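Local coordinates for protein Poly(A) RNA polymerase GLD2 (Rattus norvegicus, PDB 6LBK) that probably acts as a cytoplasmic poly(A) polymerase, this catalytic part adding AMP from ATP to the 3' ends of selected mRNAs and certain microRNAs, at residues 328-331 / 332-335; 180-183 / 184-188; 245-248 / 249-252. The protein carries 1 engineered substitution. All coordinates share one frame; numbering follows the deposited sequence.

Contact 2 forms the start of helix 182-194, and contacts 1 and 3 pack side chains on that helix. Contact 2 lies nearest the centre of the chain, about 11 Å from centre to centre; contact 1, at about 14 Å, is a loop packed on that turn, and contact 3, at about 18 Å, is the most peripheral: two of its touching residues, Lys250 and Ile251, are exposed, whereas none in the others is. Contacts 1 and 2 touch through Phe332 and through a hydrogen bond from the Asn186 amide to the Glu330 carboxylate, whereas Gln249 brings contact 3 against Pro331. Buried polar groups dominate contacts 1 and 2; contact 3 combines a serine cap with apolar packing.

Contact 1: residues 328-331 / 332-335; sequences VEEP and FDGT
Val328 and Thr335 meet through their carbonyls, the two O atoms 3.1 Å apart; as both are acceptors, this is proximity without a bond. Next along the chain, Glu329 adds its CA to the surroundings of Thr335 O, while its carboxylate turns to Ser306 OG on strand 303-306, the parallel neighbour of strand 328-329. Glu330 carries most of the contact. Its backbone N donates to Thr335 O over 3.0 Å with a nearly straight N-H...O angle of 165°, closing the loop where the chain doubles back. The side chain bends at its second torsion (-74°), which curls the carboxylate back over the turn. There OE1 accepts two backbone bonds: Phe332 N, at 2.7 Å, arrives from above the carboxylate plane, and Asp333 N, at 3.0 Å, nearly in line with the C-O bond. Asp333 OD1 stands 2.8 Å from the same Glu330 OE1, with the two carboxylates turned 83° against each other. Pro331 and Phe332 together turn the chain, and the two N-H groups gathered on Glu330 OE1 mark the bend. The loop belongs to the PAP-associated region and packs on helix 182-194, with Pro331 and Phe332 both resting on Leu189. Glu330 OE2 bonds Tyr227 OH and Asn186 ND2, so both carboxylate oxygens of this buried acid have partners. Two N-H donors probably stabilise negative charge on OE1, but the nearness of the Asp333 carboxylate should oppose it, and one of the two acids may well hold a proton.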
loop_
_atom_site.group_PDB
_atom_site.type_symbol
_atom_site.label_atom_id
_atom_site.label_comp_id
_atom_site.label_asym_id
_atom_site.label_seq_id
_atom_site.Cartn_x
_atom_site.Cartn_y
_atom_site.Cartn_z
ATOM N N VAL A 328 9.315 -5.321 8.478
ATOM C CA VAL A 328 8.848 -5.717 7.149
ATOM C C VAL A 328 9.884 -5.256 6.108
ATOM O O VAL A 328 10.215 -4.070 6.045
ATOM C CB VAL A 328 7.464 -5.128 6.853
ATOM C CG1 VAL A 328 6.914 -5.682 5.561
ATOM C CG2 VAL A 328 6.534 -5.362 8.016
ATOM N N GLU A 329 10.448 -6.197 5.347
ATOM C CA GLU A 329 11.506 -5.882 4.391
ATOM C C GLU A 329 10.912 -5.262 3.125
ATOM O O GLU A 329 10.060 -5.870 2.471
ATOM C CB GLU A 329 12.309 -7.133 4.032
ATOM C CG GLU A 329 13.499 -6.878 3.098
ATOM C CD GLU A 329 14.123 -8.162 2.514
ATOM O OE1 GLU A 329 15.375 -8.304 2.544
ATOM O OE2 GLU A 329 13.373 -9.026 2.010
ATOM N N GLU A 330 11.332 -4.046 2.785
ATOM C CA GLU A 330 10.984 -3.520 1.474
ATOM C C GLU A 330 11.539 -4.490 0.428
ATOM O O GLU A 330 12.648 -5.000 0.598
ATOM C CB GLU A 330 11.547 -2.101 1.302
ATOM C CG GLU A 330 10.689 -1.095 0.523
ATOM C CD GLU A 330 10.639 -1.310 -1.006
ATOM O OE1 GLU A 330 11.636 -1.799 -1.582
ATOM O OE2 GLU A 330 9.592 -0.982 -1.631
ATOM N N PRO A 331 10.765 -4.849 -0.605
ATOM C CA PRO A 331 11.249 -5.869 -1.559
ATOM C C PRO A 331 12.336 -5.387 -2.522
ATOM O O PRO A 331 13.114 -6.226 -3.001
ATOM C CB PRO A 331 9.981 -6.302 -2.308
ATOM C CG PRO A 331 9.004 -5.240 -2.080
ATOM C CD PRO A 331 9.349 -4.526 -0.805
ATOM N N PHE A 332 12.451 -4.085 -2.807
ATOM C CA PHE A 332 13.482 -3.623 -3.733
ATOM C C PHE A 332 14.722 -3.103 -3.011
ATOM O O PHE A 332 15.836 -3.464 -3.388
ATOM C CB PHE A 332 12.919 -2.554 -4.697
ATOM C CG PHE A 332 11.924 -3.096 -5.724
ATOM C CD1 PHE A 332 12.356 -3.868 -6.798
ATOM C CD2 PHE A 332 10.573 -2.823 -5.622
ATOM C CE1 PHE A 332 11.459 -4.362 -7.735
ATOM C CE2 PHE A 332 9.672 -3.326 -6.552
ATOM C CZ PHE A 332 10.123 -4.089 -7.610
ATOM N N ASP A 333 14.582 -2.275 -1.978
ATOM C CA ASP A 333 15.703 -1.944 -1.101
ATOM C C ASP A 333 15.543 -2.610 0.265
ATOM O O ASP A 333 14.500 -3.176 0.600
ATOM C CB ASP A 333 15.838 -0.431 -0.940
ATOM C CG ASP A 333 14.594 0.208 -0.400
ATOM O OD1 ASP A 333 13.635 -0.530 -0.160
ATOM O OD2 ASP A 333 14.544 1.446 -0.238
ATOM N N GLY A 334 16.601 -2.559 1.063
ATOM C CA GLY A 334 16.568 -3.256 2.336
ATOM C C GLY A 334 16.291 -2.364 3.527
ATOM O O GLY A 334 17.233 -1.882 4.166
ATOM N N THR A 335 15.018 -2.123 3.833
ATOM C CA THR A 335 14.652 -1.187 4.891
ATOM C C THR A 335 13.317 -1.607 5.505
ATOM O O THR A 335 12.517 -2.316 4.888
ATOM C CB THR A 335 14.594 0.272 4.370
ATOM O OG1 THR A 335 13.755 0.358 3.212
ATOM C CG2 THR A 335 15.973 0.822 4.019
#

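Contact 2: residues 180-183 / 184-188; sequences NTVG and IRNTF
Asn186 folds back over Val182 and Gly183, one helical turn earlier, because its CG sits between the backbone N and the carbonyl carbon (chi1 57°). From the base outward, CB lies 3.9 Å from Val182 O and CG approaches the same oxygen to 3.4 Å. At the tip, OD1 faces Gly183 O at 3.0 Å, two acceptors that share no bond, and also borders Gly183 CA. The other branch, ND2, comes beside Val182 CG2 at 4.1 Å; its angle to Val182 O is too poor for a bond, and it donates instead to Glu330 OE2. Replacing Asn186 with an alanine would probably leave that glutamate oxygen without its amide donor and open a gap beside Gly183.

In the backbone, Asn186 N donates to Val182 O in a regular i to i+4 bond with an N-H...O angle of 170°. Gly183 O takes two donors from Thr187: N at 3.1 Å, from above the carbonyl plane, and OG1 at 2.7 Å, tilted 20° from it. Thr187 OG1 also bonds Gly97 N, linking the helix to the residue just after strand 91-96, and its side chain is about 7 Å from that of Asp111, a probable magnesium ligand. This first turn of helix 182-194 follows strand 172-178 of the palm sheet, and Ile184 packs onto strands 91-96 and 110-116.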
loop_
_atom_site.group_PDB
_atom_site.type_symbol
_atom_site.label_atom_id
_atom_site.label_comp_id
_atom_site.label_asym_id
_atom_site.label_seq_id
_atom_site.Cartn_x
_atom_site.Cartn_y
_atom_site.Cartn_z
ATOM N N ASN A 180 11.744 9.733 -5.348
ATOM C CA ASN A 180 11.677 8.451 -4.648
ATOM C C ASN A 180 11.213 7.377 -5.629
ATOM O O ASN A 180 10.057 6.945 -5.642
ATOM C CB ASN A 180 10.782 8.502 -3.426
ATOM C CG ASN A 180 10.906 7.246 -2.617
ATOM O OD1 ASN A 180 12.012 6.783 -2.366
ATOM N ND2 ASN A 180 9.784 6.657 -2.250
ATOM N N THR A 181 12.142 6.958 -6.488
ATOM C CA THR A 181 11.804 6.092 -7.606
ATOM C C THR A 181 11.401 4.688 -7.175
ATOM O O THR A 181 10.669 4.020 -7.918
ATOM C CB THR A 181 12.986 6.042 -8.568
ATOM O OG1 THR A 181 14.165 5.642 -7.855
ATOM C CG2 THR A 181 13.209 7.412 -9.156
ATOM N N VAL A 182 11.817 4.226 -5.990
ATOM C CA VAL A 182 11.427 2.878 -5.579
ATOM C C VAL A 182 9.905 2.731 -5.538
ATOM O O VAL A 182 9.360 1.663 -5.861
ATOM C CB VAL A 182 12.084 2.515 -4.228
ATOM C CG1 VAL A 182 11.585 3.408 -3.114
ATOM C CG2 VAL A 182 11.804 1.064 -3.876
ATOM N N GLY A 183 9.196 3.813 -5.210
ATOM C CA GLY A 183 7.744 3.764 -5.203
ATOM C C GLY A 183 7.144 3.491 -6.571
ATOM O O GLY A 183 6.074 2.886 -6.668
ATOM N N ILE A 184 7.816 3.933 -7.651
ATOM C CA ILE A 184 7.390 3.515 -8.987
ATOM C C ILE A 184 7.557 2.003 -9.145
ATOM O O ILE A 184 6.605 1.293 -9.510
ATOM C CB ILE A 184 8.136 4.294 -10.087
ATOM C CG1 ILE A 184 7.806 5.799 -10.062
ATOM C CG2 ILE A 184 7.827 3.698 -11.458
ATOM C CD1 ILE A 184 8.748 6.635 -10.869
ATOM N N ARG A 185 8.731 1.470 -8.775
ATOM C CA ARG A 185 8.971 0.036 -8.964
ATOM C C ARG A 185 7.963 -0.813 -8.192
ATOM O O ARG A 185 7.257 -1.656 -8.772
ATOM C CB ARG A 185 10.397 -0.331 -8.556
ATOM C CG ARG A 185 11.436 0.432 -9.350
ATOM C CD ARG A 185 12.748 -0.295 -9.472
ATOM N NE ARG A 185 13.593 0.461 -10.391
ATOM C CZ ARG A 185 13.589 0.299 -11.709
ATOM N NH1 ARG A 185 12.798 -0.606 -12.267
ATOM N NH2 ARG A 185 14.366 1.044 -12.467
ATOM N N ASN A 186 7.809 -0.552 -6.897
ATOM C CA ASN A 186 6.938 -1.449 -6.159
ATOM C C ASN A 186 5.480 -1.248 -6.531
ATOM O O ASN A 186 4.707 -2.212 -6.425
ATOM C CB ASN A 186 7.162 -1.324 -4.651
ATOM C CG ASN A 186 6.960 0.076 -4.128
ATOM O OD1 ASN A 186 6.046 0.790 -4.547
ATOM N ND2 ASN A 186 7.811 0.477 -3.183
ATOM N N THR A 187 5.125 -0.066 -7.091
ATOM C CA THR A 187 3.750 0.108 -7.570
ATOM C C THR A 187 3.368 -1.029 -8.500
ATOM O O THR A 187 2.269 -1.593 -8.390
ATOM C CB THR A 187 3.543 1.457 -8.273
ATOM O OG1 THR A 187 3.503 2.509 -7.301
ATOM C CG2 THR A 187 2.221 1.452 -9.016
ATOM N N PHE A 188 4.277 -1.391 -9.407
ATOM C CA PHE A 188 3.946 -2.388 -10.405
ATOM C C PHE A 188 4.296 -3.795 -9.957
ATOM O O PHE A 188 3.731 -4.753 -10.500
ATOM C CB PHE A 188 4.601 -2.003 -11.741
ATOM C CG PHE A 188 4.078 -0.710 -12.247
ATOM C CD1 PHE A 188 2.779 -0.636 -12.747
ATOM C CD2 PHE A 188 4.816 0.450 -12.127
ATOM C CE1 PHE A 188 2.245 0.557 -13.154
ATOM C CE2 PHE A 188 4.295 1.664 -12.560
ATOM C CZ PHE A 188 3.004 1.717 -13.067
#

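Contact 3: residues 245-248 / 249-252; sequences LPSL and QKIY
Ser247 O accepts from Ile251 N over 3.2 Å, and Leu248 O from Tyr252 N over 2.9 Å; these two i to i+4 backbone bonds define the single turn of helix 248-251. Their N-H...O angles, 154° and 157°, are those of ordinary helical bonds. A third, weak hydrogen bond ends on a side chain: Lys250 N donates to Ser247 OG over 3.3 Å. A chi1 of 173° turns Ser247 OG away from its own N and toward the first turn of the helix. Ser247 OG also bonds Arg308 O, so the cap is tied to a neighbouring loop. The Lys250 side chain runs extended past the serine, CG 3.5 Å from Ser247 OG, before NZ reaches Glu309 O in another polar tie. Ser247 is thus the N-cap, and the pattern falls short of a capping box, since the third helical residue is Lys250, whose side chain has no acceptor to return to the serine N.

Among the apolar contacts, the residue before the cap, Pro246, meets the fourth residue of the helix, Ile251, the pairing of a hydrophobic staple. Here Pro246 CB touches Ile251 CD1 at 3.5 Å, the two side chains crossing at about a right angle. Leu248 CD2 approaches Tyr252 CD1 loosely, at 4.3 Å, and Ile251 CG2 lies over one face of the Tyr252 ring, offset toward its rim, 3.4 Å above the plane. Tyr252 is the first residue to leave helical geometry, while Leu248, on the buried side, packs against Leu189 and Thr192 of helix 182-194.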
loop_
_atom_site.group_PDB
_atom_site.type_symbol
_atom_site.label_atom_id
_atom_site.label_comp_id
_atom_site.label_asym_id
_atom_site.label_seq_id
_atom_site.Cartn_x
_atom_site.Cartn_y
_atom_site.Cartn_z
ATOM N N LEU A 245 -0.150 -17.074 -3.138
ATOM C CA LEU A 245 0.695 -16.212 -3.961
ATOM C C LEU A 245 2.123 -16.749 -3.926
ATOM O O LEU A 245 2.610 -17.174 -2.863
ATOM C CB LEU A 245 0.669 -14.733 -3.513
ATOM C CG LEU A 245 -0.610 -13.925 -3.813
ATOM C CD1 LEU A 245 -0.493 -12.468 -3.363
ATOM C CD2 LEU A 245 -1.044 -14.020 -5.302
ATOM N N PRO A 246 2.811 -16.752 -5.068
ATOM C CA PRO A 246 4.215 -17.157 -5.082
ATOM C C PRO A 246 5.078 -15.962 -4.776
ATOM O O PRO A 246 4.581 -14.979 -4.212
ATOM C CB PRO A 246 4.415 -17.643 -6.515
ATOM C CG PRO A 246 3.542 -16.720 -7.300
ATOM C CD PRO A 246 2.337 -16.420 -6.423
ATOM N N SER A 247 6.361 -16.028 -5.117
ATOM C CA SER A 247 7.210 -14.843 -5.133
ATOM C C SER A 247 7.376 -14.375 -6.571
ATOM O O SER A 247 7.905 -15.118 -7.403
ATOM C CB SER A 247 8.575 -15.110 -4.508
ATOM O OG SER A 247 9.411 -13.974 -4.686
ATOM N N LEU A 248 6.892 -13.164 -6.876
ATOM C CA LEU A 248 7.029 -12.654 -8.240
ATOM C C LEU A 248 8.490 -12.368 -8.589
ATOM O O LEU A 248 8.917 -12.611 -9.721
ATOM C CB LEU A 248 6.180 -11.394 -8.433
ATOM C CG LEU A 248 4.655 -11.505 -8.525
ATOM C CD1 LEU A 248 4.030 -10.123 -8.494
ATOM C CD2 LEU A 248 4.225 -12.268 -9.768
ATOM N N GLN A 249 9.271 -11.858 -7.631
ATOM C CA GLN A 249 10.648 -11.450 -7.915
ATOM C C GLN A 249 11.588 -12.642 -8.066
ATOM O O GLN A 249 12.619 -12.539 -8.743
ATOM C CB GLN A 249 11.140 -10.515 -6.816
ATOM C CG GLN A 249 10.521 -9.149 -6.877
ATOM C CD GLN A 249 10.848 -8.325 -5.663
ATOM O OE1 GLN A 249 10.271 -8.512 -4.595
ATOM N NE2 GLN A 249 11.791 -7.409 -5.815
ATOM N N LYS A 250 11.287 -13.754 -7.399
ATOM C CA LYS A 250 12.062 -14.971 -7.602
ATOM C C LYS A 250 11.726 -15.653 -8.926
ATOM O O LYS A 250 12.632 -16.143 -9.613
ATOM C CB LYS A 250 11.854 -15.921 -6.425
ATOM C CG LYS A 250 12.501 -15.450 -5.135
ATOM C CD LYS A 250 12.228 -16.435 -4.018
ATOM C CE LYS A 250 13.162 -16.226 -2.841
ATOM N NZ LYS A 250 12.843 -17.187 -1.741
ATOM N N ILE A 251 10.441 -15.703 -9.303
ATOM C CA ILE A 251 10.041 -16.458 -10.492
ATOM C C ILE A 251 10.267 -15.645 -11.768
ATOM O O ILE A 251 10.617 -16.211 -12.808
ATOM C CB ILE A 251 8.575 -16.932 -10.374
ATOM C CG1 ILE A 251 8.399 -17.866 -9.172
ATOM C CG2 ILE A 251 8.115 -17.623 -11.653
ATOM C CD1 ILE A 251 6.960 -18.231 -8.877
ATOM N N TYR A 252 10.042 -14.325 -11.734
ATOM C CA TYR A 252 10.222 -13.454 -12.902
ATOM C C TYR A 252 11.058 -12.227 -12.533
ATOM O O TYR A 252 10.552 -11.101 -12.573
ATOM C CB TYR A 252 8.881 -12.990 -13.487
ATOM C CG TYR A 252 7.769 -14.018 -13.571
ATOM C CD1 TYR A 252 6.908 -14.215 -12.496
ATOM C CD2 TYR A 252 7.547 -14.756 -14.728
ATOM C CE1 TYR A 252 5.875 -15.142 -12.551
ATOM C CE2 TYR A 252 6.507 -15.690 -14.792
ATOM C CZ TYR A 252 5.678 -15.876 -13.695
ATOM O OH TYR A 252 4.644 -16.787 -13.714
#